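Local structure of DUF4393 domain-containing protein (Alcanivorax borkumensis, 3H35) at residues S53-E58 with A107-H112; L73-S78 with G85-R90; T130-C135 with I157-L162. The protein is of unknown function but belongs to the Abi-alpha (DUF4393) family, probably linked to abortive infection, a bacterial self-sacrifice response to phage. One frame throughout, in Å; residues are numbered along the deposited sequence.

Overall arrangement
From the N terminus, the chain first meets contact 1 at residues 53-58, the start of helix 56-65, and closes it 49 residues later on helix 106-115. Contact 2, the beta hairpin of strands 71-77 and 87-91, lies wholly within that excursion. Contact 3 follows in series, joining helix 129-137 to strand 156-164, so no two contacts cross. Centres of contacts 1 and 2 are about 17 Å apart, those of 2 and 3 about 12 Å. Strands 71-77 and 156-164 are sheet neighbours, and Glu160 reaches Thr75 and Tyr77. Helix 106-115 meets the sheet through Ala107 and Leu110, the latter touching both Leu73 and Leu162.

Contact 1: residues S53-E58 with A107-H112; sequences SLTGDE and ALYLNH. With EDO (1,2-ethanediol), chain D.
Asp57 and Tyr109 form the hydrogen bond that joins the capped start of helix 56-65 to helix 106-115. Tyr109 OH donates to Asp57 OD2 over 2.6 Å, meeting the oxygen on its anti side, 20° out of the carboxylate plane. Backbone N-H groups of Gln101 and Cys102 also bind this carboxylate, one at each oxygen, so its rotation is fixed from several directions. The first turn itself is closed by a capping box: Glu58 N gives its hydrogen to Thr55 OG1, and Thr55 N returns one to Glu58 OE1 at 2.8 Å. Thr55 OG1 stands between its own backbone N and carbonyl carbon (chi1 72°), which turns it toward the N-H of Glu58.

Van der Waals contacts fill in around these bonds. Glu58 CG lies 3.7 Å from Tyr109 CD1, while its carboxylate runs almost parallel to the His112 ring, the planes 4° apart, with Glu58 OE2 3.5 Å from His112 CB. Leu54 CD2 meets the ring's edge at His112 CD2, 3.7 Å away. The charge of Glu58 is engaged mainly by Arg49 of the second subunit, in a salt bridge to OE1, which places this contact at a subunit interface.

Three waters complete the polar network. One links Thr55 OG1 to Tyr109 OH, and another donates to Glu58 OE2 and, weakly, to Leu108 O. The third joins Ser53 to His112, donating to Ser53 OG and lying 2.8 Å from His112 NE2 in the plane of the imidazole.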
loop_
_atom_site.group_PDB
_atom_site.type_symbol
_atom_site.label_atom_id
_atom_site.label_comp_id
_atom_site.label_asym_id
_atom_site.label_seq_id
_atom_site.Cartn_x
_atom_site.Cartn_y
_atom_site.Cartn_z
ATOM N N SER A 53 -10.569 -7.576 -10.672
ATOM C CA SER A 53 -10.536 -6.110 -10.606
ATOM C C SER A 53 -9.305 -5.486 -11.302
ATOM O O SER A 53 -9.220 -4.284 -11.477
ATOM C CB SER A 53 -10.553 -5.675 -9.136
ATOM O OG SER A 53 -9.340 -6.064 -8.491
ATOM N N LEU A 54 -8.309 -6.293 -11.662
ATOM C CA LEU A 54 -7.175 -5.786 -12.406
ATOM C C LEU A 54 -7.629 -5.245 -13.768
ATOM O O LEU A 54 -8.555 -5.774 -14.358
ATOM C CB LEU A 54 -6.160 -6.903 -12.621
ATOM C CG LEU A 54 -5.435 -7.469 -11.378
ATOM C CD1 LEU A 54 -4.521 -8.635 -11.859
ATOM C CD2 LEU A 54 -4.589 -6.392 -10.606
ATOM N N THR A 55 -6.981 -4.208 -14.301
ATOM C CA THR A 55 -7.235 -3.836 -15.685
ATOM C C THR A 55 -6.584 -4.943 -16.570
ATOM O O THR A 55 -5.733 -5.716 -16.104
ATOM C CB THR A 55 -6.631 -2.478 -16.097
ATOM O OG1 THR A 55 -5.211 -2.617 -16.180
ATOM C CG2 THR A 55 -7.006 -1.318 -15.128
ATOM N N GLY A 56 -7.010 -5.029 -17.831
ATOM C CA GLY A 56 -6.454 -6.029 -18.770
ATOM C C GLY A 56 -4.908 -5.963 -18.801
ATOM O O GLY A 56 -4.224 -6.983 -18.755
ATOM N N ASP A 57 -4.361 -4.757 -18.841
ATOM C CA ASP A 57 -2.905 -4.612 -18.898
ATOM C C ASP A 57 -2.282 -5.193 -17.636
ATOM O O ASP A 57 -1.329 -5.952 -17.745
ATOM C CB ASP A 57 -2.464 -3.151 -19.118
ATOM C CG ASP A 57 -2.614 -2.700 -20.571
ATOM O OD1 ASP A 57 -2.917 -3.570 -21.400
ATOM O OD2 ASP A 57 -2.425 -1.490 -20.897
ATOM N N GLU A 58 -2.828 -4.861 -16.469
ATOM C CA GLU A 58 -2.322 -5.406 -15.194
ATOM C C GLU A 58 -2.392 -6.937 -15.159
ATOM O O GLU A 58 -1.466 -7.592 -14.666
ATOM C CB GLU A 58 -3.101 -4.830 -13.994
ATOM C CG GLU A 58 -2.773 -3.364 -13.708
ATOM C CD GLU A 58 -3.810 -2.649 -12.857
ATOM O OE1 GLU A 58 -4.895 -3.231 -12.653
ATOM O OE2 GLU A 58 -3.534 -1.488 -12.425
ATOM N N ALA A 107 4.351 2.362 -14.893
ATOM C CA ALA A 107 4.618 2.740 -13.517
ATOM C C ALA A 107 3.347 2.717 -12.651
ATOM O O ALA A 107 3.381 2.204 -11.521
ATOM C CB ALA A 107 5.362 4.105 -13.433
ATOM N N LEU A 108 2.227 3.198 -13.188
ATOM C CA LEU A 108 0.940 3.087 -12.496
ATOM C C LEU A 108 0.556 1.638 -12.241
ATOM O O LEU A 108 0.106 1.273 -11.134
ATOM C CB LEU A 108 -0.189 3.739 -13.292
ATOM C CG LEU A 108 -0.303 5.253 -13.193
ATOM C CD1 LEU A 108 -1.118 5.804 -14.443
ATOM C CD2 LEU A 108 -0.930 5.658 -11.830
ATOM N N TYR A 109 0.749 0.807 -13.268
ATOM C CA TYR A 109 0.409 -0.605 -13.138
ATOM C C TYR A 109 1.244 -1.259 -12.063
ATOM O O TYR A 109 0.741 -2.048 -11.266
ATOM C CB TYR A 109 0.645 -1.343 -14.443
ATOM C CG TYR A 109 -0.236 -0.924 -15.601
ATOM C CD1 TYR A 109 -1.506 -0.342 -15.388
ATOM C CD2 TYR A 109 0.172 -1.146 -16.915
ATOM C CE1 TYR A 109 -2.318 0.022 -16.457
ATOM C CE2 TYR A 109 -0.654 -0.786 -18.018
ATOM C CZ TYR A 109 -1.891 -0.206 -17.779
ATOM O OH TYR A 109 -2.719 0.117 -18.847
ATOM N N LEU A 110 2.546 -0.982 -12.068
ATOM C CA LEU A 110 3.422 -1.584 -11.061
ATOM C C LEU A 110 3.099 -1.097 -9.658
ATOM O O LEU A 110 3.137 -1.868 -8.696
ATOM C CB LEU A 110 4.874 -1.338 -11.386
ATOM C CG LEU A 110 5.424 -2.071 -12.614
ATOM C CD1 LEU A 110 6.816 -1.513 -13.023
ATOM C CD2 LEU A 110 5.502 -3.555 -12.332
ATOM N N ASN A 111 2.726 0.173 -9.518
ATOM C CA ASN A 111 2.332 0.669 -8.200
ATOM C C ASN A 111 1.153 -0.140 -7.661
ATOM O O ASN A 111 1.154 -0.525 -6.516
ATOM C CB ASN A 111 1.927 2.124 -8.239
ATOM C CG ASN A 111 1.901 2.731 -6.868
ATOM O OD1 ASN A 111 2.955 3.095 -6.331
ATOM N ND2 ASN A 111 0.746 2.748 -6.256
ATOM N N HIS A 112 0.161 -0.401 -8.509
ATOM C CA HIS A 112 -0.984 -1.209 -8.117
ATOM C C HIS A 112 -0.624 -2.678 -7.806
ATOM O O HIS A 112 -1.060 -3.200 -6.793
ATOM C CB HIS A 112 -2.050 -1.172 -9.230
ATOM C CG HIS A 112 -3.352 -1.843 -8.860
ATOM N ND1 HIS A 112 -4.287 -1.259 -8.037
ATOM C CD2 HIS A 112 -3.853 -3.056 -9.194
ATOM C CE1 HIS A 112 -5.315 -2.070 -7.894
ATOM N NE2 HIS A 112 -5.073 -3.179 -8.579
HETATM C C1 EDO D . 5.859 1.244 -6.990
HETATM O O1 EDO D . 5.468 2.627 -6.927
HETATM C C2 EDO D . 5.646 0.521 -5.678
HETATM O O2 EDO D . 6.669 -0.453 -5.545
HETATM O O HOH W 1 -6.740 -5.382 -8.027
HETATM O O HOH W 2 -5.432 -0.229 -18.039
HETATM O O HOH W 3 -2.741 1.040 -12.144
#

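Contact 2: residues L73-S78 with G85-R90; sequences LLTLYS and GEVLYR. With EDO (1,2-ethanediol), chain D.
Leu73 meets Arg90 at one end of an antiparallel beta hairpin, strands 71-77 and 87-91, whose pairing is interrupted by a classic beta bulge. Leu73 CD2 lies 3.8 Å from Arg90 NE, and on the next residue Leu74 O receives a CA-H...O contact from Arg90.

Thr75 pairs with Arg90 at a non-hydrogen-bonded position, and their side chains run side by side in the same direction. Arg90 NE donates to Thr75 OG1 over 2.9 Å in a nearly straight bond (169°), with the oxygen at the edge of the guanidinium, in its plane. Glu160 also bonds Thr75 OG1 and forms a salt bridge with Arg90 NH2, and Glu86 of the third subunit may also reach this nitrogen. Glu160 thus holds both partners of this bond, Thr75 OG1 and the Arg90 guanidinium, while Arg90 NH1 donates to the bound 1,2-ethanediol.

At Leu76 the strands are hydrogen-bonded in both directions: Leu76 N gives to Tyr89 O, and Leu76 O accepts from Leu88 N at 2.7 Å. Both Leu88 and Tyr89 therefore face one residue, which defines the bulge and shifts the register by one. Leu76 CD1 packs 3.9 Å from Tyr89 CD2.

Tyr77 returns to the face of Thr75 and Arg90. Its CE1 touches Val87 CG2 at 3.5 Å, and its hydroxyl is hydrogen-bonded to Glu160.

Ser78 ends the paired region with a reciprocal pair of bonds: its N donates to Glu86 O, and its OG, set between backbone N and carbonyl carbon (chi1 61°), accepts from Glu86 N at 2.9 Å.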
loop_
_atom_site.group_PDB
_atom_site.type_symbol
_atom_site.label_atom_id
_atom_site.label_comp_id
_atom_site.label_asym_id
_atom_site.label_seq_id
_atom_site.Cartn_x
_atom_site.Cartn_y
_atom_site.Cartn_z
ATOM N N LEU A 73 13.605 -4.446 -13.379
ATOM C CA LEU A 73 12.871 -3.462 -12.625
ATOM C C LEU A 73 13.803 -2.352 -12.230
ATOM O O LEU A 73 14.875 -2.590 -11.695
ATOM C CB LEU A 73 12.318 -4.129 -11.343
ATOM C CG LEU A 73 11.313 -3.353 -10.488
ATOM C CD1 LEU A 73 10.057 -3.019 -11.325
ATOM C CD2 LEU A 73 10.965 -4.171 -9.244
ATOM N N LEU A 74 13.425 -1.131 -12.514
ATOM C CA LEU A 74 14.157 0.017 -11.976
ATOM C C LEU A 74 13.317 0.594 -10.865
ATOM O O LEU A 74 12.118 0.831 -11.035
ATOM C CB LEU A 74 14.382 1.103 -13.046
ATOM C CG LEU A 74 15.180 0.781 -14.312
ATOM C CD1 LEU A 74 15.268 2.081 -15.173
ATOM C CD2 LEU A 74 16.546 0.223 -13.960
ATOM N N THR A 75 13.930 0.786 -9.714
ATOM C CA THR A 75 13.245 1.358 -8.584
ATOM C C THR A 75 13.912 2.675 -8.204
ATOM O O THR A 75 15.126 2.746 -8.071
ATOM C CB THR A 75 13.266 0.355 -7.412
ATOM O OG1 THR A 75 12.662 -0.904 -7.816
ATOM C CG2 THR A 75 12.566 0.940 -6.219
ATOM N N LEU A 76 13.113 3.721 -8.069
ATOM C CA LEU A 76 13.575 4.997 -7.592
ATOM C C LEU A 76 13.289 5.064 -6.118
ATOM O O LEU A 76 12.134 4.944 -5.664
ATOM C CB LEU A 76 12.902 6.147 -8.332
ATOM C CG LEU A 76 13.227 6.257 -9.816
ATOM C CD1 LEU A 76 12.420 7.414 -10.472
ATOM C CD2 LEU A 76 14.737 6.423 -10.058
ATOM N N TYR A 77 14.384 5.237 -5.380
ATOM C CA TYR A 77 14.404 5.369 -3.952
ATOM C C TYR A 77 14.701 6.793 -3.552
ATOM O O TYR A 77 15.558 7.452 -4.140
ATOM C CB TYR A 77 15.517 4.516 -3.367
ATOM C CG TYR A 77 15.197 3.069 -3.292
ATOM C CD1 TYR A 77 14.562 2.536 -2.189
ATOM C CD2 TYR A 77 15.518 2.224 -4.326
ATOM C CE1 TYR A 77 14.258 1.149 -2.119
ATOM C CE2 TYR A 77 15.233 0.849 -4.270
ATOM C CZ TYR A 77 14.597 0.330 -3.168
ATOM O OH TYR A 77 14.310 -1.002 -3.139
ATOM N N SER A 78 14.075 7.212 -2.462
ATOM C CA SER A 78 14.135 8.582 -2.021
ATOM C C SER A 78 15.520 9.005 -1.617
ATOM O O SER A 78 15.853 10.165 -1.720
ATOM C CB SER A 78 13.187 8.797 -0.841
ATOM O OG SER A 78 13.547 7.975 0.246
ATOM N N GLY A 85 16.168 4.864 1.900
ATOM C CA GLY A 85 14.862 5.378 2.280
ATOM C C GLY A 85 13.731 4.595 1.632
ATOM O O GLY A 85 13.761 3.362 1.587
ATOM N N GLU A 86 12.745 5.295 1.093
ATOM C CA GLU A 86 11.540 4.619 0.598
ATOM C C GLU A 86 11.433 4.530 -0.925
ATOM O O GLU A 86 11.987 5.339 -1.661
ATOM C CB GLU A 86 10.292 5.300 1.168
ATOM C CG GLU A 86 9.893 4.785 2.571
ATOM C CD GLU A 86 8.678 5.526 3.139
ATOM O OE1 GLU A 86 8.320 6.604 2.566
ATOM O OE2 GLU A 86 8.087 5.027 4.151
ATOM N N VAL A 87 10.659 3.552 -1.372
ATOM C CA VAL A 87 10.401 3.329 -2.804
ATOM C C VAL A 87 9.441 4.413 -3.320
ATOM O O VAL A 87 8.363 4.594 -2.770
ATOM C CB VAL A 87 9.776 1.932 -3.061
ATOM C CG1 VAL A 87 9.152 1.889 -4.435
ATOM C CG2 VAL A 87 10.810 0.805 -2.844
ATOM N N LEU A 88 9.813 5.125 -4.375
ATOM C CA LEU A 88 8.950 6.172 -4.902
ATOM C C LEU A 88 8.272 5.840 -6.210
ATOM O O LEU A 88 7.236 6.376 -6.476
ATOM C CB LEU A 88 9.729 7.468 -5.098
ATOM C CG LEU A 88 10.206 8.114 -3.806
ATOM C CD1 LEU A 88 10.880 9.439 -4.084
ATOM C CD2 LEU A 88 9.038 8.292 -2.832
ATOM N N TYR A 89 8.880 5.003 -7.052
ATOM C CA TYR A 89 8.480 4.876 -8.421
ATOM C C TYR A 89 9.135 3.630 -8.946
ATOM O O TYR A 89 10.253 3.324 -8.574
ATOM C CB TYR A 89 8.977 6.080 -9.243
ATOM C CG TYR A 89 8.474 6.163 -10.685
ATOM C CD1 TYR A 89 7.298 6.822 -10.976
ATOM C CD2 TYR A 89 9.222 5.658 -11.773
ATOM C CE1 TYR A 89 6.851 6.948 -12.256
ATOM C CE2 TYR A 89 8.745 5.777 -13.088
ATOM C CZ TYR A 89 7.570 6.437 -13.290
ATOM O OH TYR A 89 7.038 6.610 -14.550
ATOM N N ARG A 90 8.430 2.908 -9.791
ATOM C CA ARG A 90 8.968 1.698 -10.364
ATOM C C ARG A 90 8.659 1.634 -11.842
ATOM O O ARG A 90 7.614 2.095 -12.264
ATOM C CB ARG A 90 8.472 0.471 -9.638
ATOM C CG ARG A 90 9.212 0.263 -8.353
ATOM C CD ARG A 90 8.823 -0.999 -7.601
ATOM N NE ARG A 90 9.963 -1.456 -6.795
ATOM C CZ ARG A 90 9.891 -1.958 -5.573
ATOM N NH1 ARG A 90 8.724 -2.050 -4.940
ATOM N NH2 ARG A 90 11.006 -2.339 -4.968
HETATM C C1 EDO D . 5.859 1.244 -6.990
HETATM O O1 EDO D . 5.468 2.627 -6.927
HETATM C C2 EDO D . 5.646 0.521 -5.678
HETATM O O2 EDO D . 6.669 -0.453 -5.545
#

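Contact 3: residues T130-C135 with I157-L162; sequences TDYELC and IRRETL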
loop_
_atom_site.group_PDB
_atom_site.type_symbol
_atom_site.label_atom_id
_atom_site.label_comp_id
_atom_site.label_asym_id
_atom_site.label_seq_id
_atom_site.Cartn_x
_atom_site.Cartn_y
_atom_site.Cartn_z
ATOM N N THR A 130 21.023 -5.844 -20.340
ATOM C CA THR A 130 20.549 -5.151 -21.526
ATOM C C THR A 130 19.194 -4.497 -21.270
ATOM O O THR A 130 19.010 -3.312 -21.595
ATOM C CB THR A 130 20.469 -6.121 -22.689
ATOM O OG1 THR A 130 21.803 -6.499 -23.029
ATOM C CG2 THR A 130 19.818 -5.485 -23.888
ATOM N N ASP A 131 18.277 -5.243 -20.636
ATOM C CA ASP A 131 16.967 -4.689 -20.294
ATOM C C ASP A 131 17.005 -3.474 -19.361
ATOM O O ASP A 131 16.270 -2.509 -19.559
ATOM C CB ASP A 131 16.075 -5.770 -19.699
ATOM C CG ASP A 131 15.644 -6.785 -20.749
ATOM O OD1 ASP A 131 14.945 -6.376 -21.691
ATOM O OD2 ASP A 131 16.033 -7.966 -20.651
ATOM N N TYR A 132 17.853 -3.514 -18.348
ATOM C CA TYR A 132 18.010 -2.341 -17.498
ATOM C C TYR A 132 18.418 -1.124 -18.329
ATOM O O TYR A 132 17.886 -0.025 -18.124
ATOM C CB TYR A 132 19.066 -2.582 -16.438
ATOM C CG TYR A 132 18.703 -3.655 -15.423
ATOM C CD1 TYR A 132 17.619 -3.499 -14.574
ATOM C CD2 TYR A 132 19.479 -4.808 -15.288
ATOM C CE1 TYR A 132 17.281 -4.491 -13.652
ATOM C CE2 TYR A 132 19.159 -5.788 -14.378
ATOM C CZ TYR A 132 18.058 -5.629 -13.544
ATOM O OH TYR A 132 17.762 -6.621 -12.625
ATOM N N GLU A 133 19.368 -1.342 -19.260
ATOM C CA GLU A 133 19.877 -0.298 -20.124
ATOM C C GLU A 133 18.783 0.262 -21.005
ATOM O O GLU A 133 18.616 1.476 -21.080
ATOM C CB GLU A 133 21.070 -0.803 -20.959
ATOM C CG GLU A 133 22.293 -1.092 -20.111
ATOM C CD GLU A 133 23.420 -1.851 -20.844
ATOM O OE1 GLU A 133 23.300 -2.147 -22.076
ATOM O OE2 GLU A 133 24.437 -2.155 -20.172
ATOM N N LEU A 134 18.006 -0.608 -21.637
ATOM C CA LEU A 134 16.817 -0.160 -22.359
ATOM C C LEU A 134 15.871 0.634 -21.460
ATOM O O LEU A 134 15.352 1.660 -21.886
ATOM C CB LEU A 134 16.032 -1.335 -22.940
ATOM C CG LEU A 134 16.684 -2.138 -24.047
ATOM C CD1 LEU A 134 15.746 -3.299 -24.366
ATOM C CD2 LEU A 134 17.044 -1.272 -25.338
ATOM N N CYS A 135 15.609 0.156 -20.239
ATOM C CA CYS A 135 14.719 0.887 -19.355
ATOM C C CYS A 135 15.292 2.248 -18.957
ATOM O O CYS A 135 14.566 3.241 -18.900
ATOM C CB CYS A 135 14.461 0.098 -18.080
ATOM S SG CYS A 135 13.404 -1.318 -18.326
ATOM N N ILE A 157 18.463 5.420 -8.529
ATOM C CA ILE A 157 17.975 4.264 -9.269
ATOM C C ILE A 157 18.611 3.051 -8.678
ATOM O O ILE A 157 19.820 3.010 -8.487
ATOM C CB ILE A 157 18.411 4.251 -10.726
ATOM C CG1 ILE A 157 17.931 5.521 -11.437
ATOM C CG2 ILE A 157 17.850 2.978 -11.421
ATOM C CD1 ILE A 157 18.298 5.624 -12.907
ATOM N N ARG A 158 17.800 2.042 -8.425
ATOM C CA ARG A 158 18.315 0.745 -8.099
ATOM C C ARG A 158 17.764 -0.276 -9.053
ATOM O O ARG A 158 16.549 -0.352 -9.246
ATOM C CB ARG A 158 17.964 0.352 -6.672
ATOM C CG ARG A 158 18.657 -0.912 -6.248
ATOM C CD ARG A 158 18.490 -1.153 -4.735
ATOM N NE ARG A 158 19.310 -2.273 -4.253
ATOM C CZ ARG A 158 18.863 -3.513 -4.027
ATOM N NH1 ARG A 158 19.696 -4.452 -3.581
ATOM N NH2 ARG A 158 17.593 -3.831 -4.229
ATOM N N ARG A 159 18.668 -1.054 -9.638
ATOM C CA ARG A 159 18.311 -2.133 -10.515
ATOM C C ARG A 159 17.879 -3.348 -9.697
ATOM O O ARG A 159 18.606 -3.863 -8.869
ATOM C CB ARG A 159 19.457 -2.502 -11.439
ATOM C CG ARG A 159 19.816 -1.421 -12.463
ATOM C CD ARG A 159 21.116 -1.782 -13.137
ATOM N NE ARG A 159 21.368 -0.984 -14.324
ATOM C CZ ARG A 159 22.353 -1.219 -15.173
ATOM N NH1 ARG A 159 23.195 -2.234 -14.970
ATOM N NH2 ARG A 159 22.479 -0.460 -16.242
ATOM N N GLU A 160 16.657 -3.790 -9.964
ATOM C CA GLU A 160 16.063 -4.895 -9.248
ATOM C C GLU A 160 15.400 -5.865 -10.253
ATOM O O GLU A 160 15.469 -5.681 -11.477
ATOM C CB GLU A 160 15.075 -4.337 -8.218
ATOM C CG GLU A 160 15.755 -3.428 -7.162
ATOM C CD GLU A 160 14.807 -2.892 -6.104
ATOM O OE1 GLU A 160 13.597 -2.718 -6.378
ATOM O OE2 GLU A 160 15.283 -2.637 -4.984
ATOM N N THR A 161 14.791 -6.911 -9.716
ATOM C CA THR A 161 14.141 -7.920 -10.507
ATOM C C THR A 161 12.681 -8.107 -10.074
ATOM O O THR A 161 12.397 -8.274 -8.886
ATOM C CB THR A 161 14.906 -9.230 -10.371
ATOM O OG1 THR A 161 16.293 -8.996 -10.698
ATOM C CG2 THR A 161 14.297 -10.289 -11.299
ATOM N N LEU A 162 11.764 -8.059 -11.033
ATOM C CA LEU A 162 10.330 -8.166 -10.758
ATOM C C LEU A 162 9.947 -9.607 -10.854
ATOM O O LEU A 162 10.281 -10.250 -11.832
ATOM C CB LEU A 162 9.533 -7.376 -11.798
ATOM C CG LEU A 162 8.003 -7.384 -11.746
ATOM C CD1 LEU A 162 7.521 -6.662 -10.454
ATOM C CD2 LEU A 162 7.455 -6.714 -13.038
HETATM O O HOH W 4 24.836 -2.038 -17.648
#
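A helix-on-sheet contact is built here around Tyr132, which reaches from helix 129-137 to strand 156-164, an interior strand of the four-stranded antiparallel sheet. The segment axes approach to 9.9 Å, and their N-to-C directions differ by 126°. Tyr132 bridges this gap because its CG is turned anti to the carbonyl carbon (chi1 -66°), sending the ring toward the strand. Its hydroxyl donates to Glu160 O over 2.7 Å. The bond does not follow a carbonyl lone pair: the donor stands well above the carbonyl plane, although Glu160 O lies at the edge of the tyrosine ring and in the ring's own plane. The phenolic oxygen is gripped a second time by the backbone N-H of Thr125.

Arg159 lies over one face of the same ring. Its CB is 3.9 Å from the centroid of the Tyr132 ring and close to the ring normal, the geometry of a CH-pi contact. From there the extended chain continues past the ring toward the helix backbone, putting Arg159 NE 3.5 Å from Tyr132 CB. The guanidinium is nearly parallel to the phenol, 13° between the planes, with Tyr132 CB over its face. Its main charge partner is Glu136, one turn further along the helix from Tyr132, in a salt bridge to NH2. Glu133 is tied in through a water, which donates to Glu133 OE2 at 2.6 Å and accepts from Arg159 NH1.

On the neighbouring strand 71-77, Ala72 touches Tyr132 and Leu74 packs against Cys135, so helix 129-137 rests on two adjacent strands. Thr161, hydrogen-bonded to Asp123 O, and Arg158, salt-bridged to Asp123, connect strand 156-164 to its other neighbour, strand 119-123.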